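Local coordinates for leucine aminopeptidase 1 (Caenorhabditis elegans, PDB 2HC9), which removes N-terminal amino acids, preferably leucine, from peptides as a two-zinc M17 aminopeptidase and probably serves in digestion, at residues T327-N332 with D420-N425. The protein carries 1 engineered substitution. Sequence-based numbering, arbitrary orientation.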
loop_
_atom_site.group_PDB
_atom_site.type_symbol
_atom_site.label_atom_id
_atom_site.label_comp_id
_atom_site.label_asym_id
_atom_site.label_seq_id
_atom_site.Cartn_x
_atom_site.Cartn_y
_atom_site.Cartn_z
ATOM N N THR A 327 -17.067 -15.070 27.149
ATOM C CA THR A 327 -16.037 -15.437 26.163
ATOM C C THR A 327 -15.802 -14.313 25.144
ATOM O O THR A 327 -16.732 -13.606 24.755
ATOM C CB THR A 327 -16.375 -16.741 25.423
ATOM O OG1 THR A 327 -17.723 -16.654 24.899
ATOM C CG2 THR A 327 -16.269 -17.972 26.407
ATOM N N VAL A 328 -14.552 -14.150 24.717
ATOM C CA VAL A 328 -14.232 -13.129 23.725
ATOM C C VAL A 328 -13.455 -13.825 22.588
ATOM O O VAL A 328 -12.475 -14.536 22.833
ATOM C CB VAL A 328 -13.417 -11.932 24.323
ATOM C CG1 VAL A 328 -13.011 -10.989 23.180
ATOM C CG2 VAL A 328 -14.275 -11.162 25.368
ATOM N N GLU A 329 -13.918 -13.610 21.352
ATOM C CA GLU A 329 -13.164 -14.055 20.158
ATOM C C GLU A 329 -12.203 -12.940 19.812
ATOM O O GLU A 329 -12.629 -11.813 19.482
ATOM C CB GLU A 329 -14.123 -14.284 18.988
ATOM C CG GLU A 329 -13.417 -14.756 17.736
ATOM C CD GLU A 329 -14.378 -15.004 16.569
ATOM O OE1 GLU A 329 -15.611 -14.744 16.675
ATOM O OE2 GLU A 329 -13.866 -15.459 15.535
ATOM N N ILE A 330 -10.913 -13.241 19.908
ATOM C CA ILE A 330 -9.893 -12.246 19.588
ATOM C C ILE A 330 -9.705 -12.244 18.076
ATOM O O ILE A 330 -9.137 -13.195 17.525
ATOM C CB ILE A 330 -8.557 -12.582 20.272
ATOM C CG1 ILE A 330 -8.754 -12.734 21.790
ATOM C CG2 ILE A 330 -7.482 -11.495 19.936
ATOM C CD1 ILE A 330 -7.495 -13.235 22.559
ATOM N N ASN A 331 -10.171 -11.188 17.395
ATOM C CA ASN A 331 -9.862 -11.047 15.966
ATOM C C ASN A 331 -8.801 -9.992 15.692
ATOM O O ASN A 331 -8.445 -9.742 14.547
ATOM C CB ASN A 331 -11.139 -10.802 15.137
ATOM C CG ASN A 331 -11.844 -9.503 15.501
ATOM O OD1 ASN A 331 -11.764 -9.030 16.640
ATOM N ND2 ASN A 331 -12.548 -8.921 14.527
ATOM N N ASN A 332 -8.318 -9.358 16.760
ATOM C CA ASN A 332 -7.278 -8.361 16.644
ATOM C C ASN A 332 -6.367 -8.400 17.878
ATOM O O ASN A 332 -6.716 -7.904 18.945
ATOM C CB ASN A 332 -7.894 -6.963 16.458
ATOM C CG ASN A 332 -6.850 -5.897 16.182
ATOM O OD1 ASN A 332 -5.642 -6.150 16.238
ATOM N ND2 ASN A 332 -7.315 -4.696 15.895
ATOM N N ASP A 420 -19.164 -14.861 22.990
ATOM C CA ASP A 420 -20.077 -13.834 23.461
ATOM C C ASP A 420 -19.862 -12.511 22.733
ATOM O O ASP A 420 -20.800 -11.748 22.545
ATOM C CB ASP A 420 -19.912 -13.634 24.968
ATOM C CG ASP A 420 -20.425 -14.813 25.765
ATOM O OD1 ASP A 420 -21.345 -15.524 25.285
ATOM O OD2 ASP A 420 -19.923 -15.012 26.891
ATOM N N MET A 421 -18.637 -12.271 22.277
ATOM C CA MET A 421 -18.341 -11.066 21.484
ATOM C C MET A 421 -16.961 -11.236 20.866
ATOM O O MET A 421 -16.181 -12.107 21.282
ATOM C CB MET A 421 -18.336 -9.810 22.373
ATOM C CG MET A 421 -17.217 -9.833 23.424
ATOM S SD MET A 421 -17.591 -8.810 24.866
ATOM C CE MET A 421 -18.605 -10.002 25.730
ATOM N N LYS A 422 -16.669 -10.404 19.876
ATOM C CA LYS A 422 -15.293 -10.247 19.377
ATOM C C LYS A 422 -14.680 -9.058 20.117
ATOM O O LYS A 422 -15.412 -8.240 20.647
ATOM C CB LYS A 422 -15.324 -9.920 17.881
ATOM C CG LYS A 422 -15.852 -11.029 16.976
ATOM C CD LYS A 422 -15.573 -10.709 15.500
ATOM C CE LYS A 422 -16.066 -11.859 14.610
ATOM N NZ LYS A 422 -15.858 -11.577 13.151
ATOM N N ASN A 423 -13.357 -8.939 20.118
ATOM C CA ASN A 423 -12.719 -7.759 20.713
ATOM C C ASN A 423 -12.617 -6.531 19.794
ATOM O O ASN A 423 -12.403 -5.427 20.265
ATOM C CB ASN A 423 -11.366 -8.120 21.379
ATOM C CG ASN A 423 -10.227 -8.341 20.372
ATOM O OD1 ASN A 423 -10.422 -8.907 19.305
ATOM N ND2 ASN A 423 -9.014 -7.943 20.747
ATOM N N SER A 424 -12.786 -6.712 18.487
ATOM C CA SER A 424 -12.736 -5.563 17.586
ATOM C C SER A 424 -13.541 -5.839 16.335
ATOM O O SER A 424 -14.095 -6.931 16.162
ATOM C CB SER A 424 -11.288 -5.164 17.243
ATOM O OG SER A 424 -10.788 -5.939 16.202
ATOM N N ASN A 425 -13.619 -4.830 15.485
ATOM C CA ASN A 425 -14.221 -4.976 14.168
ATOM C C ASN A 425 -13.220 -4.435 13.158
ATOM O O ASN A 425 -12.769 -3.288 13.262
ATOM C CB ASN A 425 -15.551 -4.206 14.135
ATOM C CG ASN A 425 -16.319 -4.437 12.852
ATOM O OD1 ASN A 425 -15.742 -4.406 11.767
ATOM N ND2 ASN A 425 -17.618 -4.686 12.968
#
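E329 and K422 form a parallel bridge, with E329 N giving a nearly straight 2.7 Å bond to M421 O and N423 N returning to E329 O at 3.0 Å. At one end T327 N meets D420 OD2 from above the carboxylate plane, and T327 OG1 accepts from D420 N; a second subunit joins this pair, its T138 OG1 bonding D420 OD2 and its M136 O bonding T327 OG1. Beyond the bridge the side chains of N331 and N423 run antiparallel past one another, their amides turned 65° apart. N423, its CG lying between backbone N and carbonyl carbon (chi1 76°), bonds the backbone of 331-332: OD1 takes N331 N at 3.0 Å, while ND2 gives to N332 O at 2.9 Å. N331 answers with ND2 to S424 O at 3.0 Å, and its OD1 accepts S424 OG from above the carbonyl plane. With an alanine at N331, S424 O and OG would probably lose these partners, leaving the 423-425 backbone less firmly held. N332 OD1 takes the backbone N of D334, whose side chain binds zinc, and N423 ND2 also bonds A335 O in the bicarbonate pocket. The asparagine amides thus continue the strand pairing, through side chains, to the edge of the dizinc site.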